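Local coordinates for putative transcriptional regulator (Streptomyces coelicolor, PDB 2HXI), which probably binds regulatory DNA as a TetR-family transcription factor, pairing a small helix-turn-helix domain with a larger all-helical C-terminal domain, at residues E32-A37 with A57-D62; T103-R108 with E138-A143. One frame throughout, in Å; residues are numbered along the deposited sequence.

Interaction 1. Residues E32-A37 with A57-D62; sequences EQILDA and ASLGTD
Leu59 reaches across to helix 31-43 and sets one methyl group against each of two residues there. All the contacts between the two segments are apolar. CD1 of Leu59 lies 4.0 Å from CG2 of Ile34 and 4.1 Å from CG1 of the same residue, so it rests against the fork of the beta-branched chain, and the two side chains cross at about a right angle. CD2 of Leu59 meets CB of Ala37 at 3.9 Å. Leucine suits the place because, with CG opposite the carbonyl carbon (chi1 -65°), its terminal fork supplies a methyl for each partner. Ala37 lies one helical turn beyond Ile34, and its short side chain lets the leucine come close to the helix.

Hydrogen bonds shape the other partner. Leu59 follows helix 52-58, and at Gly60 the backbone turns to positive phi in a Schellman motif, Gly60 N bonding to Ala57 O at 3.2 Å. Glycine adopts that shape readily. The indole NE1 of Trp29 donates to Leu59 O, while the Asp62 side chain caps the following helix.

Leu55 and Leu66 extend the apolar cluster around Ile34. With no polar bond between the segments, the turn of the predicted helix-turn-helix is held against the first helix here by shape and hydrophobic burial.

Interaction 2. Residues T103-R108 with E138-A143; sequences TAVALR and EEVLQA
Val105 faces helix 131-146 and divides its two methyl groups between neighbouring residues of it, Glu139 and Val140. From CB, which points toward the other helix, the side chain branches at once. CG1, lying opposite the backbone N (chi1 171°), reaches CG2 of Val140 at 4.1 Å, a methyl-to-methyl contact between two beta-branched residues whose side chains meet at a slant. CG2, on the side of the backbone N, presses on the aliphatic part of Glu139, with CG only 3.6 Å away. A short, forked valine suits this place, because it fills the gap between two helices whose closest CA atoms, those of Val105 and Val140, are 7.7 Å apart.

Glu139 offers Val105 its methylene rather than its charge. Its chain bends at chi2 (64°), and the carboxylate is taken up by other residues: OE2 accepts a hydrogen bond from Tyr92 OH and forms a salt bridge with Arg101 NE. OE2 of this buried carboxylate is thus held by two partners while CG serves as apolar surface, and the nearby arginine would be expected to favour the ionised form.

Tyr92 also touches Val105, whereas Val140 packs on Leu102, Tyr158 and Leu161, so the valine pair belongs to a wider core. On helix 131-146, Gln142 NE2 donates to Glu138 OE2 at 3.0 Å, a bond of 162° between successive turns. The carboxylate of Glu138 also accepts backbone N-H groups of Ala204 and Leu205 of the second subunit. Apolar packing of helix 98-113 on helix 131-146, beside helix 154-173, is in keeping with the all-helical C-terminal domain of TetR-family regulators.

How the interactions relate
Interaction 1 comes first along the chain and is complete before interaction 2 opens. Their centres lie 30 Å apart and their nearest atoms about 15 Å, so they do not touch, and they share no helix. Interaction 1 joins helix 31-43 to the end of helix 52-58 in the part carrying the predicted helix-turn-helix, far from the centre of the chain. Interaction 2 joins helices 98-113 and 131-146 in the C-terminal, tetracycline-repressor-like part, nearer that centre and within reach of the second subunit. Helix 73-88, between them in sequence, packs against Leu35 and, through Ala88 O at its end, meets Arg108. It thus links two parts consistent with the family's DNA-binding and C-terminal domains.

Interaction 1. Residues E32-A37 with A57-D62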
loop_
_atom_site.group_PDB
_atom_site.type_symbol
_atom_site.label_atom_id
_atom_site.label_comp_id
_atom_site.label_asym_id
_atom_site.label_seq_id
_atom_site.Cartn_x
_atom_site.Cartn_y
_atom_site.Cartn_z
ATOM N N GLU B 32 -6.651 22.791 16.177
ATOM C CA GLU B 32 -6.615 23.073 14.726
ATOM C C GLU B 32 -5.362 23.852 14.253
ATOM O O GLU B 32 -4.683 23.422 13.327
ATOM C CB GLU B 32 -7.933 23.695 14.229
ATOM C CG GLU B 32 -9.148 22.717 14.249
ATOM C CD GLU B 32 -9.751 22.455 15.661
ATOM O OE1 GLU B 32 -9.365 23.150 16.646
ATOM O OE2 GLU B 32 -10.634 21.548 15.764
ATOM N N GLN B 33 -5.029 24.958 14.913
ATOM C CA GLN B 33 -3.801 25.704 14.631
ATOM C C GLN B 33 -2.479 24.914 14.821
ATOM O O GLN B 33 -1.529 25.040 14.031
ATOM C CB GLN B 33 -3.782 27.000 15.441
ATOM C CG GLN B 33 -4.820 27.997 14.967
ATOM C CD GLN B 33 -4.900 29.141 15.879
ATOM O OE1 GLN B 33 -5.125 28.968 17.087
ATOM N NE2 GLN B 33 -4.661 30.340 15.343
ATOM N N ILE B 34 -2.399 24.171 15.916
ATOM C CA ILE B 34 -1.279 23.287 16.175
ATOM C C ILE B 34 -1.113 22.274 15.010
ATOM O O ILE B 34 -0.009 22.093 14.484
ATOM C CB ILE B 34 -1.472 22.561 17.542
ATOM C CG1 ILE B 34 -1.502 23.618 18.699
ATOM C CG2 ILE B 34 -0.386 21.541 17.763
ATOM C CD1 ILE B 34 -1.979 23.000 20.082
ATOM N N LEU B 35 -2.228 21.643 14.621
ATOM C CA LEU B 35 -2.197 20.604 13.570
ATOM C C LEU B 35 -1.737 21.182 12.222
ATOM O O LEU B 35 -0.953 20.531 11.501
ATOM C CB LEU B 35 -3.607 20.025 13.440
ATOM C CG LEU B 35 -4.006 19.263 14.692
ATOM C CD1 LEU B 35 -5.493 18.911 14.561
ATOM C CD2 LEU B 35 -3.210 18.083 14.935
ATOM N N ASP B 36 -2.221 22.365 11.892
ATOM C CA ASP B 36 -1.824 23.072 10.688
ATOM C C ASP B 36 -0.349 23.513 10.705
ATOM O O ASP B 36 0.351 23.473 9.675
ATOM C CB ASP B 36 -2.742 24.268 10.436
ATOM C CG ASP B 36 -4.088 23.877 9.787
ATOM O OD1 ASP B 36 -4.324 22.689 9.420
ATOM O OD2 ASP B 36 -4.937 24.788 9.691
ATOM N N ALA B 37 0.143 23.927 11.868
ATOM C CA ALA B 37 1.585 24.231 11.954
ATOM C C ALA B 37 2.386 22.967 11.717
ATOM O O ALA B 37 3.432 22.956 11.028
ATOM C CB ALA B 37 1.919 24.839 13.328
ATOM N N ALA B 57 8.338 24.516 19.748
ATOM C CA ALA B 57 9.225 25.648 19.588
ATOM C C ALA B 57 8.691 26.604 18.527
ATOM O O ALA B 57 8.731 27.790 18.712
ATOM C CB ALA B 57 10.569 25.160 19.176
ATOM N N SER B 58 8.132 26.067 17.452
ATOM C CA SER B 58 7.529 26.891 16.404
ATOM C C SER B 58 6.287 27.647 16.907
ATOM O O SER B 58 5.905 28.709 16.355
ATOM C CB SER B 58 7.216 25.956 15.220
ATOM O OG SER B 58 5.942 25.343 15.371
ATOM N N LEU B 59 5.621 27.115 17.920
ATOM C CA LEU B 59 4.407 27.703 18.452
ATOM C C LEU B 59 4.679 28.615 19.656
ATOM O O LEU B 59 3.748 29.152 20.280
ATOM C CB LEU B 59 3.423 26.596 18.786
ATOM C CG LEU B 59 2.933 25.821 17.550
ATOM C CD1 LEU B 59 2.405 24.432 17.949
ATOM C CD2 LEU B 59 1.859 26.683 16.736
ATOM N N GLY B 60 5.941 28.670 20.036
ATOM C CA GLY B 60 6.394 29.452 21.205
ATOM C C GLY B 60 5.854 28.870 22.488
ATOM O O GLY B 60 5.501 29.596 23.452
ATOM N N THR B 61 5.837 27.535 22.521
ATOM C CA THR B 61 5.270 26.887 23.648
ATOM C C THR B 61 6.179 25.735 24.020
ATOM O O THR B 61 7.256 25.664 23.533
ATOM C CB THR B 61 3.741 26.516 23.416
ATOM O OG1 THR B 61 3.149 26.148 24.677
ATOM C CG2 THR B 61 3.577 25.449 22.370
ATOM N N ASP B 62 5.760 24.862 24.911
ATOM C CA ASP B 62 6.651 23.738 25.216
ATOM C C ASP B 62 5.996 22.390 24.966
ATOM O O ASP B 62 4.814 22.309 24.852
ATOM C CB ASP B 62 7.237 23.822 26.611
ATOM C CG ASP B 62 6.206 24.028 27.667
ATOM O OD1 ASP B 62 5.151 23.322 27.668
ATOM O OD2 ASP B 62 6.494 24.915 28.516
#

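Interaction 2. Residues T103-R108 with E138-A143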
loop_
_atom_site.group_PDB
_atom_site.type_symbol
_atom_site.label_atom_id
_atom_site.label_comp_id
_atom_site.label_asym_id
_atom_site.label_seq_id
_atom_site.Cartn_x
_atom_site.Cartn_y
_atom_site.Cartn_z
ATOM N N THR B 103 -13.607 9.014 -8.369
ATOM C CA THR B 103 -12.269 9.165 -9.009
ATOM C C THR B 103 -11.679 10.496 -8.589
ATOM O O THR B 103 -10.509 10.566 -8.208
ATOM C CB THR B 103 -12.384 9.023 -10.560
ATOM O OG1 THR B 103 -12.924 7.719 -10.868
ATOM C CG2 THR B 103 -10.991 9.151 -11.172
ATOM N N ALA B 104 -12.513 11.533 -8.607
ATOM C CA ALA B 104 -12.073 12.872 -8.193
ATOM C C ALA B 104 -11.583 12.913 -6.751
ATOM O O ALA B 104 -10.553 13.532 -6.446
ATOM C CB ALA B 104 -13.178 13.935 -8.509
ATOM N N VAL B 105 -12.338 12.316 -5.846
ATOM C CA VAL B 105 -11.865 12.223 -4.489
ATOM C C VAL B 105 -10.514 11.447 -4.385
ATOM O O VAL B 105 -9.588 11.901 -3.741
ATOM C CB VAL B 105 -12.940 11.571 -3.597
ATOM C CG1 VAL B 105 -12.378 11.239 -2.158
ATOM C CG2 VAL B 105 -14.169 12.474 -3.523
ATOM N N ALA B 106 -10.439 10.234 -4.949
ATOM C CA ALA B 106 -9.211 9.443 -4.928
ATOM C C ALA B 106 -8.000 10.293 -5.473
ATOM O O ALA B 106 -6.889 10.294 -4.858
ATOM C CB ALA B 106 -9.413 8.211 -5.787
ATOM N N LEU B 107 -8.208 11.045 -6.567
ATOM C CA LEU B 107 -7.095 11.856 -7.096
ATOM C C LEU B 107 -6.711 12.967 -6.133
ATOM O O LEU B 107 -5.497 13.308 -6.035
ATOM C CB LEU B 107 -7.412 12.460 -8.474
ATOM C CG LEU B 107 -7.615 11.333 -9.515
ATOM C CD1 LEU B 107 -8.000 11.977 -10.870
ATOM C CD2 LEU B 107 -6.422 10.423 -9.650
ATOM N N ARG B 108 -7.723 13.585 -5.488
ATOM C CA ARG B 108 -7.450 14.699 -4.582
ATOM C C ARG B 108 -6.658 14.149 -3.415
ATOM O O ARG B 108 -5.736 14.783 -2.955
ATOM C CB ARG B 108 -8.704 15.413 -4.089
ATOM C CG ARG B 108 -9.211 16.448 -5.112
ATOM C CD ARG B 108 -10.596 16.912 -4.695
ATOM N NE ARG B 108 -11.012 18.206 -5.299
ATOM C CZ ARG B 108 -10.944 19.387 -4.700
ATOM N NH1 ARG B 108 -11.384 20.465 -5.351
ATOM N NH2 ARG B 108 -10.445 19.513 -3.464
ATOM N N GLU B 138 -18.209 11.342 3.758
ATOM C CA GLU B 138 -19.562 11.760 3.349
ATOM C C GLU B 138 -19.648 11.667 1.794
ATOM O O GLU B 138 -20.624 11.158 1.205
ATOM C CB GLU B 138 -19.886 13.177 3.852
ATOM C CG GLU B 138 -21.291 13.636 3.434
ATOM C CD GLU B 138 -22.413 12.785 4.046
ATOM O OE1 GLU B 138 -22.212 12.015 5.023
ATOM O OE2 GLU B 138 -23.523 12.920 3.524
ATOM N N GLU B 139 -18.630 12.181 1.115
ATOM C CA GLU B 139 -18.718 12.179 -0.355
ATOM C C GLU B 139 -18.629 10.756 -0.920
ATOM O O GLU B 139 -19.361 10.420 -1.888
ATOM C CB GLU B 139 -17.637 13.108 -0.927
ATOM C CG GLU B 139 -17.532 13.023 -2.501
ATOM C CD GLU B 139 -18.787 13.490 -3.267
ATOM O OE1 GLU B 139 -19.814 13.894 -2.660
ATOM O OE2 GLU B 139 -18.757 13.391 -4.525
ATOM N N VAL B 140 -17.719 9.935 -0.407
ATOM C CA VAL B 140 -17.622 8.560 -0.896
ATOM C C VAL B 140 -18.964 7.818 -0.708
ATOM O O VAL B 140 -19.516 7.186 -1.611
ATOM C CB VAL B 140 -16.432 7.825 -0.239
ATOM C CG1 VAL B 140 -16.403 6.378 -0.716
ATOM C CG2 VAL B 140 -15.080 8.526 -0.603
ATOM N N LEU B 141 -19.539 7.981 0.480
ATOM C CA LEU B 141 -20.766 7.272 0.802
ATOM C C LEU B 141 -21.946 7.797 -0.068
ATOM O O LEU B 141 -22.778 7.005 -0.536
ATOM C CB LEU B 141 -21.062 7.441 2.306
ATOM C CG LEU B 141 -20.128 6.690 3.283
ATOM C CD1 LEU B 141 -20.221 7.112 4.781
ATOM C CD2 LEU B 141 -20.249 5.172 3.094
ATOM N N GLN B 142 -22.028 9.114 -0.307
ATOM C CA GLN B 142 -23.090 9.673 -1.153
ATOM C C GLN B 142 -22.905 9.130 -2.577
ATOM O O GLN B 142 -23.866 8.742 -3.237
ATOM C CB GLN B 142 -23.043 11.219 -1.138
ATOM C CG GLN B 142 -23.534 11.820 0.165
ATOM C CD GLN B 142 -25.068 11.693 0.344
ATOM O OE1 GLN B 142 -25.778 11.155 -0.512
ATOM N NE2 GLN B 142 -25.571 12.213 1.448
ATOM N N ALA B 143 -21.664 9.130 -3.046
ATOM C CA ALA B 143 -21.361 8.534 -4.384
ATOM C C ALA B 143 -21.770 7.055 -4.511
ATOM O O ALA B 143 -22.402 6.676 -5.503
ATOM C CB ALA B 143 -19.885 8.753 -4.769
#